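Local coordinates for pseudouridine synthase (Pyrococcus abyssi, PDB 2AUS), which probably isomerises specific uridines in RNA to pseudouridine, as the Cbf5 member of the TruB family and the likely catalytic subunit of archaeal H/ACA ribonucleoproteins, at residues Leu72-Gly78 against Leu89-Glu94; Arg95-Gln101 against Glu321-Pro326; Ile66-Asn71 against Leu220-Tyr224; Asn50-Gly56 against Pro83-Leu89. All coordinates share one frame; numbering follows the deposited sequence.

Contact 1 of 4, residues Leu72-Gly78 against Leu89-Glu94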
loop_
_atom_site.group_PDB
_atom_site.type_symbol
_atom_site.label_atom_id
_atom_site.label_comp_id
_atom_site.label_asym_id
_atom_site.label_seq_id
_atom_site.Cartn_x
_atom_site.Cartn_y
_atom_site.Cartn_z
ATOM N N LEU A 72 -15.647 -16.192 1.497
ATOM C CA LEU A 72 -15.467 -17.410 2.277
ATOM C C LEU A 72 -15.563 -17.128 3.765
ATOM O O LEU A 72 -15.446 -15.987 4.197
ATOM C CB LEU A 72 -14.095 -18.024 1.994
ATOM C CG LEU A 72 -13.653 -18.156 0.536
ATOM C CD1 LEU A 72 -12.249 -18.735 0.505
ATOM C CD2 LEU A 72 -14.623 -19.034 -0.236
ATOM N N GLU A 73 -15.760 -18.189 4.539
ATOM C CA GLU A 73 -15.844 -18.090 5.987
ATOM C C GLU A 73 -14.481 -18.442 6.573
ATOM O O GLU A 73 -14.025 -17.812 7.523
ATOM C CB GLU A 73 -16.903 -19.062 6.524
ATOM C CG GLU A 73 -18.332 -18.683 6.161
ATOM C CD GLU A 73 -18.843 -17.498 6.965
ATOM O OE1 GLU A 73 -18.035 -16.583 7.246
ATOM O OE2 GLU A 73 -20.050 -17.477 7.307
ATOM N N LYS A 74 -13.830 -19.444 5.984
ATOM C CA LYS A 74 -12.525 -19.911 6.452
ATOM C C LYS A 74 -11.516 -20.098 5.324
ATOM O O LYS A 74 -11.880 -20.360 4.179
ATOM C CB LYS A 74 -12.670 -21.252 7.178
ATOM C CG LYS A 74 -13.605 -21.241 8.372
ATOM C CD LYS A 74 -13.054 -20.377 9.497
ATOM C CE LYS A 74 -14.015 -20.322 10.685
ATOM N NZ LYS A 74 -13.452 -19.500 11.802
ATOM N N ALA A 75 -10.244 -19.976 5.678
ATOM C CA ALA A 75 -9.138 -20.150 4.748
ATOM C C ALA A 75 -7.880 -20.114 5.595
ATOM O O ALA A 75 -7.891 -19.551 6.680
ATOM C CB ALA A 75 -9.112 -19.028 3.723
ATOM N N GLY A 76 -6.805 -20.719 5.099
ATOM C CA GLY A 76 -5.555 -20.734 5.836
ATOM C C GLY A 76 -4.380 -20.968 4.905
ATOM O O GLY A 76 -4.501 -21.660 3.893
ATOM N N HIS A 77 -3.233 -20.396 5.235
ATOM C CA HIS A 77 -2.065 -20.567 4.390
ATOM C C HIS A 77 -1.099 -21.610 4.924
ATOM O O HIS A 77 -1.095 -21.934 6.110
ATOM C CB HIS A 77 -1.324 -19.236 4.222
ATOM C CG HIS A 77 -0.692 -18.732 5.482
ATOM N ND1 HIS A 77 -1.397 -18.055 6.452
ATOM C CD2 HIS A 77 0.583 -18.815 5.933
ATOM C CE1 HIS A 77 -0.586 -17.739 7.446
ATOM N NE2 HIS A 77 0.622 -18.189 7.157
ATOM N N GLY A 78 -0.280 -22.133 4.022
ATOM C CA GLY A 78 0.714 -23.114 4.396
ATOM C C GLY A 78 2.073 -22.475 4.196
ATOM O O GLY A 78 2.341 -21.920 3.133
ATOM N N LEU A 89 2.310 -19.148 -2.342
ATOM C CA LEU A 89 1.659 -19.151 -1.041
ATOM C C LEU A 89 0.397 -20.000 -1.136
ATOM O O LEU A 89 -0.661 -19.520 -1.556
ATOM C CB LEU A 89 1.282 -17.727 -0.610
ATOM C CG LEU A 89 0.629 -17.687 0.770
ATOM C CD1 LEU A 89 1.674 -18.013 1.831
ATOM C CD2 LEU A 89 0.021 -16.325 1.022
ATOM N N PRO A 90 0.494 -21.285 -0.763
ATOM C CA PRO A 90 -0.692 -22.143 -0.833
ATOM C C PRO A 90 -1.723 -21.688 0.194
ATOM O O PRO A 90 -1.411 -21.534 1.377
ATOM C CB PRO A 90 -0.140 -23.529 -0.507
ATOM C CG PRO A 90 1.269 -23.454 -0.988
ATOM C CD PRO A 90 1.698 -22.082 -0.496
ATOM N N VAL A 91 -2.946 -21.461 -0.261
ATOM C CA VAL A 91 -4.009 -21.038 0.637
ATOM C C VAL A 91 -5.161 -22.032 0.516
ATOM O O VAL A 91 -5.816 -22.111 -0.529
ATOM C CB VAL A 91 -4.515 -19.613 0.288
ATOM C CG1 VAL A 91 -5.578 -19.174 1.284
ATOM C CG2 VAL A 91 -3.356 -18.628 0.311
ATOM N N ALA A 92 -5.386 -22.806 1.576
ATOM C CA ALA A 92 -6.463 -23.792 1.586
ATOM C C ALA A 92 -7.762 -23.073 1.949
ATOM O O ALA A 92 -7.767 -22.175 2.795
ATOM C CB ALA A 92 -6.153 -24.902 2.596
ATOM N N LEU A 93 -8.859 -23.476 1.315
ATOM C CA LEU A 93 -10.148 -22.827 1.534
ATOM C C LEU A 93 -11.209 -23.637 2.280
ATOM O O LEU A 93 -11.291 -24.864 2.159
ATOM C CB LEU A 93 -10.752 -22.414 0.186
ATOM C CG LEU A 93 -9.802 -21.833 -0.862
ATOM C CD1 LEU A 93 -10.557 -21.655 -2.167
ATOM C CD2 LEU A 93 -9.229 -20.497 -0.377
ATOM N N GLU A 94 -12.032 -22.915 3.033
ATOM C CA GLU A 94 -13.144 -23.487 3.774
ATOM C C GLU A 94 -12.857 -24.832 4.440
ATOM O O GLU A 94 -12.020 -24.932 5.333
ATOM C CB GLU A 94 -14.342 -23.615 2.824
ATOM C CG GLU A 94 -14.690 -22.315 2.098
ATOM C CD GLU A 94 -15.543 -21.365 2.941
ATOM O OE1 GLU A 94 -15.263 -21.207 4.148
ATOM O OE2 GLU A 94 -16.494 -20.767 2.393
#

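Contact 2 of 4, residues Arg95-Gln101 against Glu321-Pro326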
loop_
_atom_site.group_PDB
_atom_site.type_symbol
_atom_site.label_atom_id
_atom_site.label_comp_id
_atom_site.label_asym_id
_atom_site.label_seq_id
_atom_site.Cartn_x
_atom_site.Cartn_y
_atom_site.Cartn_z
ATOM N N ARG A 95 -13.558 -25.865 3.985
ATOM C CA ARG A 95 -13.425 -27.214 4.531
ATOM C C ARG A 95 -12.041 -27.842 4.381
ATOM O O ARG A 95 -11.694 -28.766 5.115
ATOM C CB ARG A 95 -14.470 -28.120 3.881
ATOM C CG ARG A 95 -15.903 -27.764 4.233
ATOM C CD ARG A 95 -16.335 -28.478 5.497
ATOM N NE ARG A 95 -16.109 -29.918 5.373
ATOM C CZ ARG A 95 -16.378 -30.804 6.327
ATOM N NH1 ARG A 95 -16.891 -30.400 7.486
ATOM N NH2 ARG A 95 -16.123 -32.090 6.126
ATOM N N ALA A 96 -11.254 -27.347 3.431
ATOM C CA ALA A 96 -9.913 -27.867 3.197
ATOM C C ALA A 96 -8.839 -27.085 3.953
ATOM O O ALA A 96 -7.661 -27.454 3.934
ATOM C CB ALA A 96 -9.606 -27.834 1.711
ATOM N N THR A 97 -9.249 -26.010 4.616
ATOM C CA THR A 97 -8.333 -25.148 5.354
ATOM C C THR A 97 -7.168 -25.843 6.038
ATOM O O THR A 97 -6.020 -25.449 5.854
ATOM C CB THR A 97 -9.089 -24.304 6.418
ATOM O OG1 THR A 97 -9.927 -23.347 5.759
ATOM C CG2 THR A 97 -8.102 -23.549 7.312
ATOM N N ARG A 98 -7.454 -26.883 6.805
ATOM C CA ARG A 98 -6.408 -27.590 7.542
ATOM C C ARG A 98 -5.503 -28.500 6.702
ATOM O O ARG A 98 -4.544 -29.069 7.228
ATOM C CB ARG A 98 -7.038 -28.413 8.671
ATOM C CG ARG A 98 -7.974 -27.628 9.589
ATOM C CD ARG A 98 -7.221 -26.665 10.495
ATOM N NE ARG A 98 -8.115 -25.888 11.364
ATOM C CZ ARG A 98 -9.018 -26.419 12.195
ATOM N NH1 ARG A 98 -9.161 -27.737 12.279
ATOM N NH2 ARG A 98 -9.779 -25.633 12.950
ATOM N N VAL A 99 -5.788 -28.647 5.409
ATOM C CA VAL A 99 -4.946 -29.515 4.578
ATOM C C VAL A 99 -3.519 -28.954 4.412
ATOM O O VAL A 99 -2.601 -29.669 3.988
ATOM C CB VAL A 99 -5.578 -29.759 3.174
ATOM C CG1 VAL A 99 -5.324 -28.566 2.252
ATOM C CG2 VAL A 99 -5.025 -31.039 2.580
ATOM N N VAL A 100 -3.322 -27.683 4.754
ATOM C CA VAL A 100 -1.986 -27.093 4.647
ATOM C C VAL A 100 -1.025 -27.767 5.625
ATOM O O VAL A 100 0.185 -27.580 5.543
ATOM C CB VAL A 100 -1.991 -25.563 4.918
ATOM C CG1 VAL A 100 -2.706 -24.848 3.801
ATOM C CG2 VAL A 100 -2.646 -25.264 6.251
ATOM N N GLN A 101 -1.571 -28.548 6.551
ATOM C CA GLN A 101 -0.752 -29.270 7.518
ATOM C C GLN A 101 0.128 -30.267 6.752
ATOM O O GLN A 101 1.220 -30.624 7.188
ATOM C CB GLN A 101 -1.642 -30.042 8.506
ATOM C CG GLN A 101 -0.869 -30.806 9.588
ATOM C CD GLN A 101 -1.682 -31.931 10.226
ATOM O OE1 GLN A 101 -2.873 -31.774 10.502
ATOM N NE2 GLN A 101 -1.032 -33.066 10.479
ATOM N N GLU A 321 -5.843 -37.624 12.539
ATOM C CA GLU A 321 -5.686 -36.345 13.215
ATOM C C GLU A 321 -6.651 -35.299 12.679
ATOM O O GLU A 321 -7.053 -34.391 13.404
ATOM C CB GLU A 321 -4.249 -35.846 13.065
ATOM C CG GLU A 321 -3.217 -36.870 13.495
ATOM C CD GLU A 321 -1.803 -36.321 13.484
ATOM O OE1 GLU A 321 -1.393 -35.742 12.454
ATOM O OE2 GLU A 321 -1.100 -36.481 14.509
ATOM N N LYS A 322 -7.018 -35.423 11.407
ATOM C CA LYS A 322 -7.947 -34.480 10.800
ATOM C C LYS A 322 -8.727 -35.131 9.660
ATOM O O LYS A 322 -8.137 -35.743 8.767
ATOM C CB LYS A 322 -7.193 -33.248 10.284
ATOM C CG LYS A 322 -8.053 -32.291 9.459
ATOM C CD LYS A 322 -9.205 -31.698 10.266
ATOM C CE LYS A 322 -10.121 -30.872 9.374
ATOM N NZ LYS A 322 -11.273 -30.314 10.127
ATOM N N VAL A 323 -10.053 -35.001 9.711
ATOM C CA VAL A 323 -10.940 -35.560 8.701
ATOM C C VAL A 323 -11.408 -34.452 7.767
ATOM O O VAL A 323 -11.796 -33.382 8.222
ATOM C CB VAL A 323 -12.190 -36.216 9.347
ATOM C CG1 VAL A 323 -13.149 -36.680 8.267
ATOM C CG2 VAL A 323 -11.774 -37.398 10.209
ATOM N N PHE A 324 -11.355 -34.708 6.461
ATOM C CA PHE A 324 -11.798 -33.736 5.465
ATOM C C PHE A 324 -13.096 -34.163 4.792
ATOM O O PHE A 324 -13.947 -33.340 4.477
ATOM C CB PHE A 324 -10.703 -33.539 4.417
ATOM C CG PHE A 324 -9.472 -32.914 4.967
ATOM C CD1 PHE A 324 -9.416 -31.541 5.179
ATOM C CD2 PHE A 324 -8.401 -33.697 5.355
ATOM C CE1 PHE A 324 -8.300 -30.952 5.768
ATOM C CE2 PHE A 324 -7.282 -33.121 5.946
ATOM C CZ PHE A 324 -7.234 -31.745 6.156
ATOM N N MET A 325 -13.234 -35.462 4.581
ATOM C CA MET A 325 -14.406 -36.055 3.940
ATOM C C MET A 325 -15.713 -35.814 4.714
ATOM O O MET A 325 -15.820 -36.185 5.878
ATOM C CB MET A 325 -14.159 -37.562 3.809
ATOM C CG MET A 325 -15.308 -38.385 3.260
ATOM S SD MET A 325 -15.577 -38.059 1.530
ATOM C CE MET A 325 -14.012 -38.674 0.846
ATOM N N PRO A 326 -16.716 -35.176 4.085
ATOM C CA PRO A 326 -17.968 -34.959 4.822
ATOM C C PRO A 326 -18.672 -36.313 5.020
ATOM O O PRO A 326 -18.475 -37.237 4.227
ATOM C CB PRO A 326 -18.742 -34.001 3.918
ATOM C CG PRO A 326 -18.237 -34.351 2.533
ATOM C CD PRO A 326 -16.757 -34.535 2.758
#

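Contact 3 of 4, residues Ile66-Asn71 against Leu220-Tyr224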
loop_
_atom_site.group_PDB
_atom_site.type_symbol
_atom_site.label_atom_id
_atom_site.label_comp_id
_atom_site.label_asym_id
_atom_site.label_seq_id
_atom_site.Cartn_x
_atom_site.Cartn_y
_atom_site.Cartn_z
ATOM N N ILE A 66 -8.260 -12.932 0.506
ATOM C CA ILE A 66 -8.804 -14.047 -0.249
ATOM C C ILE A 66 -10.204 -14.417 0.263
ATOM O O ILE A 66 -11.105 -14.698 -0.527
ATOM C CB ILE A 66 -7.835 -15.253 -0.188
ATOM C CG1 ILE A 66 -6.660 -14.995 -1.140
ATOM C CG2 ILE A 66 -8.555 -16.543 -0.529
ATOM C CD1 ILE A 66 -5.551 -16.006 -1.040
ATOM N N LYS A 67 -10.392 -14.389 1.580
ATOM C CA LYS A 67 -11.694 -14.713 2.156
ATOM C C LYS A 67 -12.735 -13.685 1.720
ATOM O O LYS A 67 -13.890 -14.033 1.451
ATOM C CB LYS A 67 -11.618 -14.761 3.687
ATOM C CG LYS A 67 -10.638 -15.802 4.218
ATOM C CD LYS A 67 -10.953 -16.223 5.649
ATOM C CE LYS A 67 -10.804 -15.077 6.630
ATOM N NZ LYS A 67 -11.171 -15.491 8.019
ATOM N N ARG A 68 -12.323 -12.423 1.631
ATOM C CA ARG A 68 -13.230 -11.363 1.219
ATOM C C ARG A 68 -13.576 -11.492 -0.254
ATOM O O ARG A 68 -14.737 -11.408 -0.626
ATOM C CB ARG A 68 -12.614 -9.985 1.486
ATOM C CG ARG A 68 -12.260 -9.762 2.942
ATOM C CD ARG A 68 -12.054 -8.294 3.275
ATOM N NE ARG A 68 -11.686 -8.141 4.683
ATOM C CZ ARG A 68 -10.438 -8.197 5.144
ATOM N NH1 ARG A 68 -9.423 -8.391 4.310
ATOM N NH2 ARG A 68 -10.202 -8.082 6.445
ATOM N N ILE A 69 -12.566 -11.708 -1.086
ATOM C CA ILE A 69 -12.773 -11.841 -2.521
ATOM C C ILE A 69 -13.681 -13.011 -2.877
ATOM O O ILE A 69 -14.612 -12.869 -3.669
ATOM C CB ILE A 69 -11.436 -12.042 -3.261
ATOM C CG1 ILE A 69 -10.519 -10.847 -3.004
ATOM C CG2 ILE A 69 -11.699 -12.239 -4.760
ATOM C CD1 ILE A 69 -9.094 -11.053 -3.498
ATOM N N LEU A 70 -13.409 -14.173 -2.294
ATOM C CA LEU A 70 -14.201 -15.351 -2.598
ATOM C C LEU A 70 -15.388 -15.539 -1.660
ATOM O O LEU A 70 -16.036 -16.576 -1.689
ATOM C CB LEU A 70 -13.306 -16.593 -2.592
ATOM C CG LEU A 70 -12.062 -16.529 -3.493
ATOM C CD1 LEU A 70 -11.275 -17.836 -3.382
ATOM C CD2 LEU A 70 -12.478 -16.276 -4.941
ATOM N N ASN A 71 -15.681 -14.534 -0.839
ATOM C CA ASN A 71 -16.816 -14.616 0.080
ATOM C C ASN A 71 -16.785 -15.921 0.871
ATOM O O ASN A 71 -17.768 -16.662 0.914
ATOM C CB ASN A 71 -18.125 -14.511 -0.713
ATOM C CG ASN A 71 -18.402 -13.092 -1.199
ATOM O OD1 ASN A 71 -19.022 -12.298 -0.498
ATOM N ND2 ASN A 71 -17.923 -12.768 -2.396
ATOM N N LEU A 220 -7.956 -13.728 -9.084
ATOM C CA LEU A 220 -9.072 -14.237 -8.296
ATOM C C LEU A 220 -10.273 -13.304 -8.323
ATOM O O LEU A 220 -11.415 -13.759 -8.434
ATOM C CB LEU A 220 -8.650 -14.469 -6.842
ATOM C CG LEU A 220 -7.700 -15.639 -6.594
ATOM C CD1 LEU A 220 -7.447 -15.775 -5.096
ATOM C CD2 LEU A 220 -8.318 -16.919 -7.149
ATOM N N VAL A 221 -10.020 -12.007 -8.203
ATOM C CA VAL A 221 -11.103 -11.033 -8.228
ATOM C C VAL A 221 -11.825 -11.118 -9.566
ATOM O O VAL A 221 -13.048 -11.212 -9.613
ATOM C CB VAL A 221 -10.580 -9.598 -8.033
ATOM C CG1 VAL A 221 -11.699 -8.590 -8.314
ATOM C CG2 VAL A 221 -10.051 -9.428 -6.606
ATOM N N ASP A 222 -11.066 -11.119 -10.655
ATOM C CA ASP A 222 -11.671 -11.170 -11.979
ATOM C C ASP A 222 -12.384 -12.476 -12.302
ATOM O O ASP A 222 -13.462 -12.467 -12.897
ATOM C CB ASP A 222 -10.617 -10.874 -13.045
ATOM C CG ASP A 222 -9.977 -9.512 -12.860
ATOM O OD1 ASP A 222 -10.517 -8.701 -12.073
ATOM O OD2 ASP A 222 -8.938 -9.247 -13.503
ATOM N N TYR A 223 -11.791 -13.601 -11.919
ATOM C CA TYR A 223 -12.404 -14.897 -12.190
ATOM C C TYR A 223 -13.681 -15.085 -11.374
ATOM O O TYR A 223 -14.644 -15.705 -11.832
ATOM C CB TYR A 223 -11.416 -16.013 -11.868
ATOM C CG TYR A 223 -10.163 -15.989 -12.708
ATOM C CD1 TYR A 223 -9.033 -16.694 -12.308
ATOM C CD2 TYR A 223 -10.117 -15.300 -13.926
ATOM C CE1 TYR A 223 -7.886 -16.724 -13.092
ATOM C CE2 TYR A 223 -8.973 -15.326 -14.724
ATOM C CZ TYR A 223 -7.860 -16.042 -14.296
ATOM O OH TYR A 223 -6.715 -16.072 -15.060
ATOM N N TYR A 224 -13.687 -14.546 -10.164
ATOM C CA TYR A 224 -14.856 -14.658 -9.312
ATOM C C TYR A 224 -15.975 -13.840 -9.940
ATOM O O TYR A 224 -17.145 -14.221 -9.873
ATOM C CB TYR A 224 -14.536 -14.150 -7.911
ATOM C CG TYR A 224 -15.588 -14.506 -6.893
ATOM C CD1 TYR A 224 -16.465 -13.539 -6.404
ATOM C CD2 TYR A 224 -15.709 -15.811 -6.419
ATOM C CE1 TYR A 224 -17.438 -13.858 -5.466
ATOM C CE2 TYR A 224 -16.678 -16.143 -5.479
ATOM C CZ TYR A 224 -17.540 -15.161 -5.007
ATOM O OH TYR A 224 -18.500 -15.482 -4.079
#

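Contact 4 of 4, residues Asn50-Gly56 against Pro83-Leu89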
loop_
_atom_site.group_PDB
_atom_site.type_symbol
_atom_site.label_atom_id
_atom_site.label_comp_id
_atom_site.label_asym_id
_atom_site.label_seq_id
_atom_site.Cartn_x
_atom_site.Cartn_y
_atom_site.Cartn_z
ATOM N N ASN A 50 -3.077 -21.821 -5.383
ATOM C CA ASN A 50 -1.627 -21.692 -5.509
ATOM C C ASN A 50 -1.441 -20.204 -5.804
ATOM O O ASN A 50 -1.344 -19.779 -6.956
ATOM C CB ASN A 50 -1.110 -22.556 -6.651
ATOM C CG ASN A 50 0.394 -22.468 -6.813
ATOM O OD1 ASN A 50 1.116 -22.107 -5.881
ATOM N ND2 ASN A 50 0.875 -22.809 -7.999
ATOM N N LEU A 51 -1.421 -19.414 -4.738
ATOM C CA LEU A 51 -1.315 -17.971 -4.869
ATOM C C LEU A 51 0.096 -17.404 -4.924
ATOM O O LEU A 51 0.998 -17.877 -4.231
ATOM C CB LEU A 51 -2.062 -17.310 -3.715
ATOM C CG LEU A 51 -2.275 -15.808 -3.902
ATOM C CD1 LEU A 51 -3.573 -15.576 -4.694
ATOM C CD2 LEU A 51 -2.344 -15.126 -2.552
ATOM N N ASP A 52 0.277 -16.386 -5.760
ATOM C CA ASP A 52 1.567 -15.703 -5.872
ATOM C C ASP A 52 1.396 -14.521 -4.937
ATOM O O ASP A 52 0.782 -13.517 -5.304
ATOM C CB ASP A 52 1.811 -15.182 -7.295
ATOM C CG ASP A 52 3.229 -14.626 -7.490
ATOM O OD1 ASP A 52 3.900 -14.293 -6.488
ATOM O OD2 ASP A 52 3.675 -14.518 -8.653
ATOM N N LYS A 53 1.906 -14.656 -3.719
ATOM C CA LYS A 53 1.783 -13.593 -2.734
ATOM C C LYS A 53 2.515 -12.332 -3.185
ATOM O O LYS A 53 3.648 -12.396 -3.660
ATOM C CB LYS A 53 2.354 -14.051 -1.390
ATOM C CG LYS A 53 2.423 -12.951 -0.337
ATOM C CD LYS A 53 3.237 -13.379 0.870
ATOM C CE LYS A 53 3.359 -12.244 1.881
ATOM N NZ LYS A 53 3.949 -11.017 1.255
ATOM N N PRO A 54 1.869 -11.169 -3.065
ATOM C CA PRO A 54 2.557 -9.945 -3.479
ATOM C C PRO A 54 3.383 -9.440 -2.296
ATOM O O PRO A 54 3.025 -9.673 -1.140
ATOM C CB PRO A 54 1.402 -9.003 -3.814
ATOM C CG PRO A 54 0.395 -9.369 -2.762
ATOM C CD PRO A 54 0.456 -10.901 -2.753
ATOM N N PRO A 55 4.509 -8.763 -2.563
ATOM C CA PRO A 55 5.317 -8.255 -1.449
ATOM C C PRO A 55 4.556 -7.119 -0.768
ATOM O O PRO A 55 3.793 -6.398 -1.418
ATOM C CB PRO A 55 6.582 -7.763 -2.140
ATOM C CG PRO A 55 6.053 -7.250 -3.445
ATOM C CD PRO A 55 5.079 -8.348 -3.859
ATOM N N GLY A 56 4.751 -6.965 0.538
ATOM C CA GLY A 56 4.070 -5.903 1.260
ATOM C C GLY A 56 3.226 -6.424 2.404
ATOM O O GLY A 56 3.630 -6.353 3.569
ATOM N N PRO A 83 6.375 -10.544 5.202
ATOM C CA PRO A 83 5.795 -9.390 4.513
ATOM C C PRO A 83 6.462 -8.995 3.202
ATOM O O PRO A 83 5.789 -8.826 2.186
ATOM C CB PRO A 83 5.881 -8.285 5.564
ATOM C CG PRO A 83 5.696 -9.050 6.848
ATOM C CD PRO A 83 6.591 -10.247 6.631
ATOM N N LYS A 84 7.781 -8.845 3.228
ATOM C CA LYS A 84 8.534 -8.442 2.047
ATOM C C LYS A 84 8.709 -9.534 1.001
ATOM O O LYS A 84 9.075 -9.243 -0.134
ATOM C CB LYS A 84 9.923 -7.939 2.453
ATOM C CG LYS A 84 9.925 -6.794 3.451
ATOM C CD LYS A 84 11.349 -6.425 3.857
ATOM C CE LYS A 84 11.361 -5.368 4.963
ATOM N NZ LYS A 84 12.744 -4.912 5.304
ATOM N N VAL A 85 8.453 -10.785 1.375
ATOM C CA VAL A 85 8.626 -11.905 0.454
ATOM C C VAL A 85 7.420 -12.168 -0.450
ATOM O O VAL A 85 6.273 -12.072 -0.024
ATOM C CB VAL A 85 8.950 -13.197 1.233
ATOM C CG1 VAL A 85 9.258 -14.343 0.256
ATOM C CG2 VAL A 85 10.127 -12.948 2.170
ATOM N N SER A 86 7.688 -12.503 -1.705
ATOM C CA SER A 86 6.612 -12.792 -2.647
ATOM C C SER A 86 6.710 -14.249 -3.099
ATOM O O SER A 86 7.629 -14.970 -2.708
ATOM C CB SER A 86 6.711 -11.868 -3.864
ATOM O OG SER A 86 7.809 -12.224 -4.678
ATOM N N GLY A 87 5.757 -14.680 -3.923
ATOM C CA GLY A 87 5.797 -16.040 -4.427
ATOM C C GLY A 87 4.747 -17.020 -3.928
ATOM O O GLY A 87 3.767 -16.661 -3.270
ATOM N N VAL A 88 4.997 -18.286 -4.240
ATOM C CA VAL A 88 4.119 -19.393 -3.902
ATOM C C VAL A 88 3.603 -19.404 -2.475
ATOM O O VAL A 88 4.346 -19.632 -1.517
ATOM C CB VAL A 88 4.815 -20.728 -4.208
ATOM C CG1 VAL A 88 3.900 -21.900 -3.866
ATOM C CG2 VAL A 88 5.195 -20.767 -5.683
ATOM N N LEU A 89 2.310 -19.148 -2.342
ATOM C CA LEU A 89 1.659 -19.151 -1.041
ATOM C C LEU A 89 0.397 -20.000 -1.136
ATOM O O LEU A 89 -0.661 -19.520 -1.556
ATOM C CB LEU A 89 1.282 -17.727 -0.610
ATOM C CG LEU A 89 0.629 -17.687 0.770
ATOM C CD1 LEU A 89 1.674 -18.013 1.831
ATOM C CD2 LEU A 89 0.021 -16.325 1.022
#

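Contact 1 of 4, residues Leu72-Gly78 against Leu89-Glu94
E94 secures the open end of a β-hairpin by turning its carboxylate back onto the backbone of E73 and K74, just ahead of strand 75-77. Its CB leaves the backbone away from the partner strand, but the chain bends at chi2 (-82°) and swings round. CG then lies against K74 O and L72 CD2, and CD comes up to E73 N and L72 CB. At the tip, OE1 accepts from two successive amides, K74 N at 2.9 Å and E73 N at 3.1 Å. Both donors come from the same face of the carboxylate and stand 37° out of its plane, a grip that ties down the loop entering the strand. The E94 backbone adds a bond of its own, N to K74 O. From here toward the connecting loop the pairing is regular and antiparallel: G76 and A92 form the hydrogen-bonded pair, flanked by the non-hydrogen-bonded pairs A75-L93 and H77-V91. The side chains of those flanking pairs share one sheet face, covered by helix 59-69, where A75 and H77 reach V63 and V91 reaches I66. H77 NE2 bonds to T80 OG1 in the connecting loop. Near the open end, L72 CD1 lies 3.6 Å from L93 CD2.

Contact 2 of 4, residues Arg95-Gln101 against Glu321-Pro326
F324 sets the edge of its ring against the 3-10 turns of 95-101 and joins the PUA domain, whose strand 316-323 ends just before it, to the TruB-type catalytic part of the chain. This is the tight half of the contact. R95 O and the carbonyl carbon of R98 lie at the ring edge near its plane, F324 CE1 approaches V99 N to 3.4 Å, and V99 CB rests 3.9 Å from the same CE1. L296 and L299 of the neighbouring PUA strand also pack on F324. The outer half is looser and polar. R95, bent at chi2 and chi3, curls back so that NH2 donates to F324 O at 3.0 Å, from 50° above the carbonyl plane. K322 crosses R98 at about a right angle, aliphatic CE beside CG, with NZ 4.0 Å from R98 NH1. Q101 NE2 makes a weak bond to E321 OE1. The implication is an interface anchored by one buried ring, with R95 adding a hydrogen bond at one margin and the like charges of R98 and K322 probably adding little attraction at the other.

Contact 3 of 4, residues Ile66-Asn71 against Leu220-Tyr224
The ring of Y224 lies against the end of helix 59-69, with I69 O and L70 CA over one and the same face. I69 O stands 3.3 Å above the ring plane, offset toward the rim, while L70 CA makes a CH-pi contact 4.1 Å from the Y224 ring centroid and 20° off its normal. Near the hydroxyl, the N71 amide is turned only 23° from the ring plane, yet its ND2 gives Y224 OH no more than a weak bond. Y224 projects CG anti to its backbone N (chi1 -167°), which carries the ring across the gap between the helices. L70 CD2 touches Y224 CD2 at 3.6 Å. Away from the ring the packing is aliphatic: I69 CD1 meets V221 CG2 at 3.6 Å on the side toward another protein chain, their side chains at about a right angle, and the buried I66 CG1 meets L220 CD1. N71, with positive phi, is the C-prime residue of the Schellman motif that ends the helix. Apolar side chains and the Y224 ring thus hold the two helices together with one weak polar bond, while the other protein meets both the apolar I69 and V221 and the charge of D222, which it pairs with basic side chains.

Contact 4 of 4, residues Asn50-Gly56 against Pro83-Leu89
K53 runs its side chain alongside the V85 carbonyl, CD at 3.4 Å from V85 O, and buries its NZ among backbone oxygens. The chain is extended as far as CE and bends only at chi4 (-56°), the turn that carries NZ in among V85 O at 2.9 Å, P83 O at 3.0 Å and its own neighbour P54 O at 2.9 Å. P57 O accepts from it as well. P83 O is shared: K53 NZ and G56 N reach it from opposite faces of its plane, fixing the loop after strand 47-53 to P83, the last residue of the GTLDP sequence, which in TruB-family enzymes carries the catalytic aspartate. One shell out, antiparallel bridges set the spacing. L51 and L89 exchange backbone bonds, the shorter from L89 N to L51 O at 2.6 Å, and K53 and G87 do the same. G87 sits at a corner of the chain, with a positive phi that would press a side chain against the preceding carbonyl oxygen. D52 OD1 adds a weak bond to G87 N, but its carboxylate is held chiefly through OD2 by R201, which also bonds S86 OG. N50 OD1 is buried against V88 CG1 without a polar partner, whereas its ND2 is bonded to T213 and K209. L51 faces helices 59-69 and 217-228, and S86 and V88 pair through their backbones with R202 of strand 195-205.

In the fold
Contact 4 is the most buried of the four, and contact 1 continues its sheet: both use strand 88-93 and share L89, so 47-53, 88-93 and 75-77 lie side by side. Contact 3 sets two helices beside that sheet, I66 reaching L51 of contact 4 and V91 of contact 1, and is partly buried with its outer side at another protein. Contact 2 leaves the sheet and joins the PUA domain, touching contact 1 through T97 and V100 but neither contact 3 nor contact 4. The chemistry follows: main-chain bonding and a many-bonded lysine nitrogen in contact 4, a carboxylate-held strand entry in contact 1, aliphatic and ring packing in contact 3, one sheltered ring with charged margins in contact 2.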